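Local coordinates for platelet aggregation factor Sm-hPAF (Streptococcus mitis, PDB 4GWI), which binds fucose-containing Lewis glycans through this F-type lectin domain of a toxin that probably forms pores in cholesterol-containing host membranes, at residues Leu91-Glu94 with Ala95-Val99. The protein carries 2 engineered substitutions. Residues are numbered along the deposited sequence; the frame is centred on the assembly and turned at random.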
loop_
_atom_site.group_PDB
_atom_site.type_symbol
_atom_site.label_atom_id
_atom_site.label_comp_id
_atom_site.label_asym_id
_atom_site.label_seq_id
_atom_site.Cartn_x
_atom_site.Cartn_y
_atom_site.Cartn_z
ATOM N N LEU A 91 2.101 7.587 -6.581
ATOM C CA LEU A 91 0.795 8.175 -6.811
ATOM C C LEU A 91 0.597 8.367 -8.317
ATOM O O LEU A 91 1.532 8.836 -8.964
ATOM C CB LEU A 91 0.663 9.528 -6.129
ATOM C CG LEU A 91 0.848 9.597 -4.573
ATOM C CD1 LEU A 91 0.585 11.002 -4.071
ATOM C CD2 LEU A 91 -0.115 8.545 -3.971
ATOM N N LEU A 92 -0.550 8.012 -8.833
ATOM C CA LEU A 92 -0.829 8.144 -10.283
ATOM C C LEU A 92 -2.049 9.030 -10.449
ATOM O O LEU A 92 -3.004 9.014 -9.672
ATOM C CB LEU A 92 -1.172 6.803 -10.949
ATOM C CG LEU A 92 -0.237 5.670 -10.660
ATOM C CD1 LEU A 92 -0.839 4.521 -11.515
ATOM C CD2 LEU A 92 1.135 5.979 -11.155
ATOM N N ASN A 93 -2.031 9.825 -11.537
ATOM C CA ASN A 93 -3.227 10.587 -11.884
ATOM C C ASN A 93 -4.314 9.719 -12.574
ATOM O O ASN A 93 -4.186 8.475 -12.718
ATOM C CB ASN A 93 -2.813 11.851 -12.750
ATOM C CG ASN A 93 -2.379 11.485 -14.170
ATOM O OD1 ASN A 93 -1.788 12.421 -14.886
ATOM N ND2 ASN A 93 -2.457 10.286 -14.609
ATOM N N GLU A 94 -5.409 10.335 -13.016
ATOM C CA GLU A 94 -6.509 9.597 -13.600
ATOM C C GLU A 94 -6.177 8.875 -14.855
ATOM O O GLU A 94 -6.767 7.867 -15.232
ATOM C CB GLU A 94 -7.709 10.574 -13.800
ATOM C CG GLU A 94 -8.960 9.843 -14.324
ATOM C CD GLU A 94 -9.212 9.977 -15.825
ATOM O OE1 GLU A 94 -8.260 10.252 -16.631
ATOM O OE2 GLU A 94 -10.405 9.781 -16.197
ATOM N N ALA A 95 -5.167 9.388 -15.572
ATOM C CA ALA A 95 -4.644 8.807 -16.785
ATOM C C ALA A 95 -3.550 7.797 -16.532
ATOM O O ALA A 95 -2.854 7.236 -17.410
ATOM C CB ALA A 95 -4.042 9.969 -17.651
ATOM N N LYS A 96 -3.365 7.469 -15.211
ATOM C CA LYS A 96 -2.361 6.450 -14.771
ATOM C C LYS A 96 -0.897 6.830 -15.003
ATOM O O LYS A 96 0.008 5.996 -15.059
ATOM C CB LYS A 96 -2.712 5.056 -15.294
ATOM C CG LYS A 96 -4.041 4.610 -14.692
ATOM C CD LYS A 96 -4.177 3.072 -14.782
ATOM C CE LYS A 96 -5.646 2.686 -14.797
ATOM N NZ LYS A 96 -5.698 1.195 -14.665
ATOM N N GLN A 97 -0.652 8.163 -15.099
ATOM C CA GLN A 97 0.712 8.647 -15.121
ATOM C C GLN A 97 1.175 8.923 -13.717
ATOM O O GLN A 97 0.415 9.463 -12.892
ATOM C CB GLN A 97 0.722 10.046 -15.845
ATOM C CG GLN A 97 0.222 9.909 -17.288
ATOM C CD GLN A 97 0.201 11.307 -17.951
ATOM O OE1 GLN A 97 -0.514 12.180 -17.484
ATOM N NE2 GLN A 97 1.006 11.484 -19.069
ATOM N N GLU A 98 2.481 8.731 -13.495
ATOM C CA GLU A 98 3.066 9.027 -12.174
ATOM C C GLU A 98 3.082 10.499 -11.846
ATOM O O GLU A 98 3.549 11.362 -12.676
ATOM C CB GLU A 98 4.479 8.483 -12.194
ATOM C CG GLU A 98 5.278 8.784 -10.994
ATOM C CD GLU A 98 6.787 8.310 -11.174
ATOM O OE1 GLU A 98 7.026 7.286 -11.784
ATOM O OE2 GLU A 98 7.655 9.023 -10.677
ATOM N N VAL A 99 2.551 10.870 -10.684
ATOM C CA VAL A 99 2.701 12.231 -10.195
ATOM C C VAL A 99 3.587 12.337 -8.960
ATOM O O VAL A 99 4.031 13.471 -8.615
ATOM C CB VAL A 99 1.349 12.927 -9.949
ATOM C CG1 VAL A 99 0.440 12.941 -11.193
ATOM C CG2 VAL A 99 0.527 12.263 -8.858
#
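Three backbone hydrogen bonds join the two sides of the hairpin end between Leu91 and Val99. Val99 N donates to Leu91 O at 2.9 Å, nearly straight at 165°. Asn93 N reaches Gln97 O at 2.8 Å. Within the type I beta turn from Asn93 to Lys96, Lys96 N bonds to Asn93 O at 2.8 Å, with the donor well above the carbonyl plane. Gln97 O also receives a CA-H...O contact from Leu92 CA at 3.2 Å.

The segments form the tip of the beta hairpin of strands 87-92 and 98-104, a type I turn with a G1 bulge. Lys96 takes the bulge position, with left-handed backbone angles (phi 66°, psi 23°). In this F-type lectin fold, strand 98-104 edges the five-stranded antiparallel sheet, and 87-92 is its inner neighbour. Leu92 and Glu98 are an antiparallel non-hydrogen-bonded pair with side chains on the same face.

Side-chain packing comes from Leu92 and Val99. Leu92 CD2 lies 3.7 Å from Glu98 CA, while CD1 lies beside Lys96 O and CA. Tyr124 touches Leu92 and Lys96. Away from the Leu92 side chain, the Val99 methyls reach back: CG2 meets Leu91 CB at 3.9 Å, and CG1 meets Asn93 CB at 3.8 Å.

The carboxylate of Glu98 makes a salt bridge to Arg101.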